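PDB 4XRF: transcriptional regulator, MarR family from Bacillus cereus, which probably binds DNA as a winged helix-turn-helix transcription factor of the MarR family and, in this crystal, holds isoquinoline and lauric acid. Local coordinates for residues T20-Q25 / L31-F36; Q27-T32 / M105-E110; Y37-L42 / Q74-R79. One frame throughout, in Å; residues are numbered along the deposited sequence.

Contact 1 (T20-Q25 / L31-F36). With DAO (lauric acid), chain F.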
# COMPACT_ATOMS: atom_id res chain seq x y z
N THR A 20 8.67 0.56 -0.33
CA THR A 20 9.44 -0.27 0.58
C THR A 20 10.49 0.57 1.31
O THR A 20 10.70 0.41 2.51
CB THR A 20 10.16 -1.40 -0.20
OG1 THR A 20 9.22 -2.03 -1.07
CG2 THR A 20 10.80 -2.44 0.74
N GLU A 21 11.15 1.47 0.59
CA GLU A 21 12.20 2.28 1.18
C GLU A 21 11.62 3.34 2.13
O GLU A 21 12.23 3.68 3.13
CB GLU A 21 13.09 2.92 0.10
CG GLU A 21 13.64 1.98 -0.97
CD GLU A 21 14.56 0.90 -0.44
OE1 GLU A 21 14.99 1.00 0.73
OE2 GLU A 21 14.86 -0.05 -1.19
N LEU A 22 10.42 3.81 1.82
CA LEU A 22 9.77 4.84 2.62
C LEU A 22 9.21 4.24 3.90
O LEU A 22 9.16 4.91 4.93
CB LEU A 22 8.68 5.57 1.82
CG LEU A 22 8.98 6.89 1.08
CD1 LEU A 22 10.45 7.29 1.07
CD2 LEU A 22 8.45 6.84 -0.34
N LEU A 23 8.79 2.98 3.84
CA LEU A 23 8.35 2.30 5.06
C LEU A 23 9.54 2.11 6.01
O LEU A 23 9.40 2.29 7.22
CB LEU A 23 7.64 0.97 4.75
CG LEU A 23 7.26 0.07 5.95
CD1 LEU A 23 6.35 0.78 6.95
CD2 LEU A 23 6.64 -1.23 5.46
N GLU A 24 10.70 1.76 5.46
CA GLU A 24 11.93 1.68 6.26
C GLU A 24 12.21 3.03 6.92
O GLU A 24 12.52 3.10 8.11
CB GLU A 24 13.12 1.26 5.38
CG GLU A 24 14.38 0.88 6.16
CD GLU A 24 15.20 2.10 6.61
OE1 GLU A 24 14.97 3.22 6.10
OE2 GLU A 24 16.07 1.94 7.49
N GLN A 25 12.10 4.10 6.14
CA GLN A 25 12.39 5.42 6.66
C GLN A 25 11.42 5.83 7.78
O GLN A 25 11.85 6.38 8.79
CB GLN A 25 12.41 6.45 5.52
CG GLN A 25 12.87 7.83 5.95
CD GLN A 25 13.35 8.65 4.77
OE1 GLN A 25 14.50 8.50 4.31
NE2 GLN A 25 12.48 9.50 4.26
N LEU A 31 8.62 9.31 11.16
CA LEU A 31 8.01 10.36 10.34
C LEU A 31 7.71 9.90 8.92
O LEU A 31 8.48 9.18 8.33
CB LEU A 31 8.95 11.59 10.26
CG LEU A 31 9.40 12.19 11.61
CD1 LEU A 31 10.66 13.03 11.46
CD2 LEU A 31 8.26 12.97 12.28
N THR A 32 6.58 10.33 8.36
CA THR A 32 6.35 10.21 6.92
C THR A 32 7.16 11.32 6.23
O THR A 32 7.58 12.28 6.89
CB THR A 32 4.88 10.42 6.55
OG1 THR A 32 4.55 11.78 6.80
CG2 THR A 32 3.97 9.54 7.38
N PRO A 33 7.40 11.19 4.91
CA PRO A 33 8.16 12.27 4.27
C PRO A 33 7.60 13.69 4.37
O PRO A 33 8.40 14.62 4.53
CB PRO A 33 8.29 11.78 2.81
CG PRO A 33 8.39 10.28 2.99
CD PRO A 33 7.36 9.98 4.06
N PRO A 34 6.25 13.89 4.31
CA PRO A 34 5.78 15.26 4.49
C PRO A 34 5.98 15.80 5.91
O PRO A 34 6.26 17.01 6.08
CB PRO A 34 4.28 15.18 4.13
CG PRO A 34 4.21 14.00 3.19
CD PRO A 34 5.17 13.02 3.81
N GLN A 35 5.83 14.94 6.92
CA GLN A 35 6.06 15.34 8.32
C GLN A 35 7.52 15.77 8.52
O GLN A 35 7.81 16.78 9.18
CB GLN A 35 5.74 14.20 9.30
CG GLN A 35 4.25 13.87 9.47
CD GLN A 35 4.04 12.74 10.47
OE1 GLN A 35 4.80 11.77 10.49
NE2 GLN A 35 3.03 12.86 11.30
N PHE A 36 8.44 15.00 7.95
CA PHE A 36 9.87 15.29 8.04
C PHE A 36 10.16 16.64 7.39
O PHE A 36 10.85 17.47 7.98
CB PHE A 36 10.71 14.17 7.39
CG PHE A 36 12.20 14.45 7.38
CD1 PHE A 36 12.86 14.88 8.54
CD2 PHE A 36 12.95 14.21 6.24
CE1 PHE A 36 14.23 15.12 8.53
CE2 PHE A 36 14.34 14.42 6.24
CZ PHE A 36 14.97 14.89 7.38
O1 DAO F . 6.31 -5.27 1.88
O2 DAO F . 7.98 -4.08 2.66
C1 DAO F . 6.91 -4.18 2.00
C2 DAO F . 6.35 -2.93 1.33
C3 DAO F . 4.83 -2.96 1.21
C4 DAO F . 4.16 -1.97 2.16
C5 DAO F . 3.57 -2.69 3.38
C6 DAO F . 2.46 -1.89 4.04
C7 DAO F . 1.84 -2.68 5.19
C8 DAO F . 0.31 -2.61 5.19
C9 DAO F . -0.27 -3.63 6.15
C10 DAO F . -1.77 -3.87 5.94
C11 DAO F . -2.46 -4.20 7.25
C12 DAO F . -3.65 -5.12 7.05
O HOH W 1 10.40 10.22 6.06
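Gln25 NE2 donates to a water 2.8 Å away, and the same water donates to Leu31 O at 3.1 Å, a bridge that ties the last turns of helix 4-29 to the residues leading into helix 33-45. No direct hydrogen bond joins 20-25 to 31-36, so this water supplies the polar link. The other end of the Gln25 amide is also committed, since OE1 accepts from Asn109 N; partners at both ends fix which way round the amide lies. Its long side chain leaves the helix with CG anti to the backbone N (chi1 -173°), which carries the amide across toward Pro33, where NE2 stands 4.4 Å from CG. The apolar half of the contact is Leu22 against the same proline: Leu22 CG lies 3.9 Å from Pro33 CG, and Leu22 CD1 touches that ring carbon too, the two side chains crossing at a slant. Phe12 of the second subunit packs on Pro33, and Gln8 of that subunit on Leu22. On a separate flank of helix 4-29, Leu23 CD2 approaches C5 of lauric acid at 4.0 Å. Within 31-36 the helix start is organised by reciprocal bonds: Thr32 N donates to Gln35 OE1 at 3.1 Å, with the donor tilted 19° from the carbonyl plane, while Gln35 N makes a weak bond of 3.4 Å back to Thr32 OG1. This pairing is a capping box, with Thr32 as N-cap, at the start of a helix in the winged helix-turn-helix domain.

Contact 2 (Q27-T32 / M105-E110)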
# COMPACT_ATOMS: atom_id res chain seq x y z
N GLN A 27 9.96 3.69 9.76
CA GLN A 27 10.36 2.85 10.87
C GLN A 27 11.60 3.41 11.56
O GLN A 27 11.72 3.31 12.78
CB GLN A 27 10.68 1.41 10.40
CG GLN A 27 9.46 0.68 9.87
CD GLN A 27 9.77 -0.69 9.32
OE1 GLN A 27 10.77 -0.88 8.62
NE2 GLN A 27 8.93 -1.66 9.65
N ALA A 28 12.50 3.99 10.77
CA ALA A 28 13.77 4.45 11.31
C ALA A 28 13.69 5.85 11.94
O ALA A 28 14.52 6.19 12.78
CB ALA A 28 14.88 4.37 10.25
N THR A 29 12.69 6.64 11.56
CA THR A 29 12.64 8.05 11.95
C THR A 29 11.36 8.44 12.70
O THR A 29 11.34 9.46 13.37
CB THR A 29 12.81 9.00 10.74
OG1 THR A 29 11.70 8.85 9.85
CG2 THR A 29 14.11 8.70 9.99
N GLY A 30 10.31 7.63 12.59
CA GLY A 30 8.98 7.94 13.14
C GLY A 30 8.20 9.03 12.40
O GLY A 30 7.25 9.59 12.94
N LEU A 31 8.62 9.31 11.16
CA LEU A 31 8.01 10.36 10.34
C LEU A 31 7.71 9.90 8.92
O LEU A 31 8.48 9.18 8.33
CB LEU A 31 8.95 11.59 10.26
CG LEU A 31 9.40 12.19 11.61
CD1 LEU A 31 10.66 13.03 11.46
CD2 LEU A 31 8.26 12.97 12.28
N THR A 32 6.58 10.33 8.36
CA THR A 32 6.35 10.21 6.92
C THR A 32 7.16 11.32 6.23
O THR A 32 7.58 12.28 6.89
CB THR A 32 4.88 10.42 6.55
OG1 THR A 32 4.55 11.78 6.80
CG2 THR A 32 3.97 9.54 7.38
N MET A 105 17.59 13.15 10.02
CA MET A 105 18.68 13.48 9.10
C MET A 105 19.66 12.31 8.96
O MET A 105 19.95 11.87 7.84
CB MET A 105 19.44 14.68 9.67
CG MET A 105 20.00 15.65 8.67
SD MET A 105 18.72 16.83 8.23
CE MET A 105 18.32 16.23 6.59
N THR A 106 20.16 11.83 10.09
CA THR A 106 21.20 10.80 10.11
C THR A 106 20.64 9.42 9.76
O THR A 106 21.36 8.59 9.21
CB THR A 106 21.92 10.74 11.48
OG1 THR A 106 21.02 10.21 12.47
CG2 THR A 106 22.41 12.12 11.93
N ALA A 107 19.37 9.17 10.07
CA ALA A 107 18.77 7.86 9.85
C ALA A 107 17.98 7.75 8.53
O ALA A 107 17.16 6.84 8.36
CB ALA A 107 17.90 7.47 11.04
N ARG A 108 18.26 8.65 7.59
CA ARG A 108 17.57 8.64 6.29
C ARG A 108 17.88 7.38 5.49
O ARG A 108 18.99 6.85 5.59
CB ARG A 108 17.94 9.88 5.46
CG ARG A 108 19.41 9.98 5.07
CD ARG A 108 19.65 11.08 4.06
NE ARG A 108 19.27 12.42 4.54
CZ ARG A 108 18.16 13.06 4.19
NH1 ARG A 108 17.29 12.51 3.34
NH2 ARG A 108 17.91 14.27 4.67
N ASN A 109 16.91 6.91 4.71
CA ASN A 109 17.10 5.72 3.89
C ASN A 109 18.21 5.94 2.85
O ASN A 109 18.14 6.89 2.05
CB ASN A 109 15.78 5.27 3.24
CG ASN A 109 15.95 4.01 2.41
OD1 ASN A 109 15.64 2.90 2.86
ND2 ASN A 109 16.48 4.16 1.20
N GLU A 110 19.21 5.07 2.87
CA GLU A 110 20.42 5.23 2.04
C GLU A 110 20.24 4.79 0.59
O GLU A 110 20.96 5.26 -0.29
CB GLU A 110 21.63 4.51 2.67
CG GLU A 110 22.24 5.25 3.86
CD GLU A 110 22.90 6.58 3.48
OE1 GLU A 110 23.96 6.54 2.82
OE2 GLU A 110 22.36 7.65 3.85
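The C-terminal end of helix 4-29 in the MarR-type domain packs on the linker that follows helix 95-106: Ala28 and Thr29, in the last helical turn, meet Ala107, the first residue past the second helix. The CA atoms of Ala28 and Ala107 are 6.2 Å apart, a close backbone approach made possible by the small methyl groups on both sides. Ala28 CB lies 3.9 Å from Ala107 O and 4.4 Å from Ala107 CB. Thr29 CG2 reaches the same oxygen, also at 3.9 Å, and lies 4.1 Å from Ala107 CB, which in turn rests against Ala28 O at 4.0 Å. Methyls and carbonyls thus meet by van der Waals contact, with no hydrogen bond between the two segments. The first torsion of Thr29 divides its branches: at chi1 65° the methyl stands anti to the carbonyl carbon and is presented to Ala107, whereas OG1 sits between the backbone N and the carbonyl carbon, where it is hydrogen-bonded to Gln25 O of the preceding turn. The same OG1 receives a weak bond from Leu31 N, 3.4 Å long and bent to 147°. Gly30, with phi 73°, is the first residue to leave helical conformation, and the chain then runs on to Thr32, the N-cap of helix 33-45. Arg100 NH1 donates to Thr29 O, adding a polar tie from helix 95-106, and Asp73 of the third subunit packs on Ala28 and Ala107. The geometry is that of a glycine-terminated helix C-terminus, here packed by small side chains against the linker between helices 95-106 and 110-116.

Contact 3 (Y37-L42 / Q74-R79). With PO4 (phosphate ion), chain C; SO4 (sulfate ion), chain K.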
# COMPACT_ATOMS: atom_id res chain seq x y z
N TYR A 37 9.64 16.86 6.19
CA TYR A 37 9.85 18.12 5.49
C TYR A 37 9.27 19.31 6.24
O TYR A 37 9.90 20.36 6.31
CB TYR A 37 9.33 18.12 4.04
CG TYR A 37 9.99 19.23 3.28
CD1 TYR A 37 11.34 19.15 2.94
CD2 TYR A 37 9.31 20.38 2.97
CE1 TYR A 37 11.98 20.19 2.28
CE2 TYR A 37 9.94 21.42 2.30
CZ TYR A 37 11.27 21.31 1.97
OH TYR A 37 11.89 22.34 1.31
N ILE A 38 8.08 19.14 6.81
CA ILE A 38 7.55 20.17 7.71
C ILE A 38 8.54 20.54 8.82
O ILE A 38 8.83 21.73 9.02
CB ILE A 38 6.16 19.80 8.27
CG1 ILE A 38 5.10 19.93 7.15
CG2 ILE A 38 5.75 20.75 9.41
CD1 ILE A 38 3.80 19.19 7.43
N LEU A 39 9.04 19.55 9.55
CA LEU A 39 10.01 19.80 10.60
C LEU A 39 11.28 20.50 10.09
O LEU A 39 11.83 21.36 10.79
CB LEU A 39 10.39 18.49 11.34
CG LEU A 39 9.27 17.75 12.09
CD1 LEU A 39 9.85 16.55 12.84
CD2 LEU A 39 8.53 18.66 13.06
N LYS A 40 11.75 20.13 8.89
CA LYS A 40 12.90 20.81 8.29
C LYS A 40 12.62 22.29 8.01
O LYS A 40 13.49 23.12 8.24
CB LYS A 40 13.37 20.15 7.00
CG LYS A 40 13.99 18.79 7.19
CD LYS A 40 14.55 18.26 5.87
CE LYS A 40 15.87 18.92 5.47
NZ LYS A 40 16.46 18.23 4.28
N ILE A 41 11.42 22.60 7.51
CA ILE A 41 11.03 24.01 7.29
C ILE A 41 11.09 24.80 8.60
O ILE A 41 11.66 25.89 8.65
CB ILE A 41 9.63 24.14 6.66
CG1 ILE A 41 9.60 23.45 5.28
CG2 ILE A 41 9.22 25.61 6.54
CD1 ILE A 41 8.21 23.41 4.66
N LEU A 42 10.51 24.24 9.66
CA LEU A 42 10.45 24.89 10.97
C LEU A 42 11.82 24.98 11.64
O LEU A 42 12.08 25.91 12.40
CB LEU A 42 9.46 24.17 11.90
CG LEU A 42 8.02 24.16 11.40
CD1 LEU A 42 7.19 23.21 12.23
CD2 LEU A 42 7.44 25.56 11.43
N GLN A 74 2.57 13.55 18.33
CA GLN A 74 3.96 13.11 18.60
C GLN A 74 4.73 14.14 19.43
O GLN A 74 5.88 13.89 19.79
CB GLN A 74 4.73 12.82 17.30
CG GLN A 74 4.22 11.67 16.45
CD GLN A 74 5.31 11.09 15.56
OE1 GLN A 74 6.41 10.76 16.04
NE2 GLN A 74 5.02 10.94 14.28
N GLU A 75 4.13 15.30 19.68
CA GLU A 75 4.70 16.35 20.55
C GLU A 75 5.92 17.01 19.90
O GLU A 75 6.84 17.45 20.59
CB GLU A 75 5.08 15.77 21.92
CG GLU A 75 3.91 15.68 22.90
CD GLU A 75 4.18 14.73 24.05
OE1 GLU A 75 5.35 14.36 24.29
OE2 GLU A 75 3.21 14.33 24.73
N LEU A 76 5.92 17.07 18.58
CA LEU A 76 7.10 17.54 17.86
C LEU A 76 7.01 19.03 17.51
O LEU A 76 8.03 19.68 17.28
CB LEU A 76 7.38 16.69 16.62
CG LEU A 76 7.60 15.18 16.85
CD1 LEU A 76 7.77 14.44 15.52
CD2 LEU A 76 8.80 14.93 17.77
N VAL A 77 5.79 19.55 17.44
CA VAL A 77 5.55 20.98 17.22
C VAL A 77 4.52 21.47 18.22
O VAL A 77 3.81 20.67 18.83
CB VAL A 77 5.05 21.29 15.79
CG1 VAL A 77 6.02 20.78 14.72
CG2 VAL A 77 3.65 20.73 15.55
N GLU A 78 4.46 22.80 18.40
CA GLU A 78 3.38 23.43 19.13
C GLU A 78 2.64 24.40 18.21
O GLU A 78 3.25 25.08 17.37
CB GLU A 78 3.92 24.14 20.37
CG GLU A 78 2.94 24.24 21.53
CD GLU A 78 3.61 23.93 22.86
OE1 GLU A 78 3.93 22.76 23.11
OE2 GLU A 78 3.80 24.87 23.67
N ARG A 79 1.31 24.43 18.33
CA ARG A 79 0.47 25.35 17.60
C ARG A 79 -0.08 26.34 18.61
O ARG A 79 -0.45 25.98 19.72
CB ARG A 79 -0.69 24.62 16.92
CG ARG A 79 -1.74 25.53 16.30
CD ARG A 79 -2.59 24.75 15.30
NE ARG A 79 -3.25 23.62 15.93
CZ ARG A 79 -3.64 22.51 15.31
NH1 ARG A 79 -3.43 22.33 14.01
NH2 ARG A 79 -4.25 21.57 16.02
P PO4 C . 15.76 19.43 0.66
O1 PO4 C . 15.26 20.30 1.79
O2 PO4 C . 14.61 19.07 -0.24
O3 PO4 C . 16.83 20.19 -0.10
O4 PO4 C . 16.33 18.17 1.25
S SO4 K . 11.34 25.80 1.46
O1 SO4 K . 10.62 26.82 0.64
O2 SO4 K . 11.27 26.19 2.89
O3 SO4 K . 12.77 25.74 1.07
O4 SO4 K . 10.66 24.49 1.22
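Leu39 has CG anti to its carbonyl carbon (chi1 -62°) and an extended second torsion (chi2 -176°), which together send its two methyls from helix 33-45 toward the start of strand 77-81. Leu42, one turn later, has a similar conformation. This is the helix-to-wing packing of a winged helix-turn-helix domain, in which strands 77-81 and 89-93 form the antiparallel wing. Val77 places CG1 anti to its carbonyl carbon, and that single methyl is shared: Leu39 CD2 approaches it at 3.7 Å and Leu42 CD1 also at 3.7 Å. Leu39 meets Val77 obliquely, but Leu42 meets it at about a right angle. The other Leu39 branch contacts Leu76, CD1 to CD1 at 4.0 Å, so its two methyls grip successive residues of 74-79. All four side chains are buried, and no hydrogen bond crosses between the segments. Leu93 and Ile91 of the neighbouring strand extend the apolar layer. Before Leu76, Glu75 has positive phi in a Schellman motif that ends helix 61-73. Other side chains of helix 33-45 meet anions, probably from the crystallisation liquor. A sulfate oxygen lies at the edge of the Tyr37 ring, in its plane. The phosphate binds backbone N atoms of the second subunit; Lys40 NZ, which also forms a salt bridge with Asp5 OD2 of that subunit, donates to phosphate O4 at 3.0 Å.

Contacts 1 and 2 are neighbours, their centres 6 Å apart, and share Leu31 and Thr32; the Gln25-Asn109 bond, 2.9 Å from OE1 to N, spans both. Contact 3 lies about 15 Å from each, centre to centre, but Leu31 closes the gap: Leu31 CD2 is 3.6 Å from Leu76 CD1, and Leu31 CD1 is 3.9 Å from Leu39 CD1. A probable hydrogen bond of 2.9 Å between Gly30 O and Gln74 NE2 adds a polar tie from contact 2 to contact 3. Contact 1 borders the ligands, with the Leu22 side chain about 4 Å from a lauric acid and about 5 Å from an isoquinoline, while the Ala28 side chain of contact 2 is about 13 Å from lauric acid.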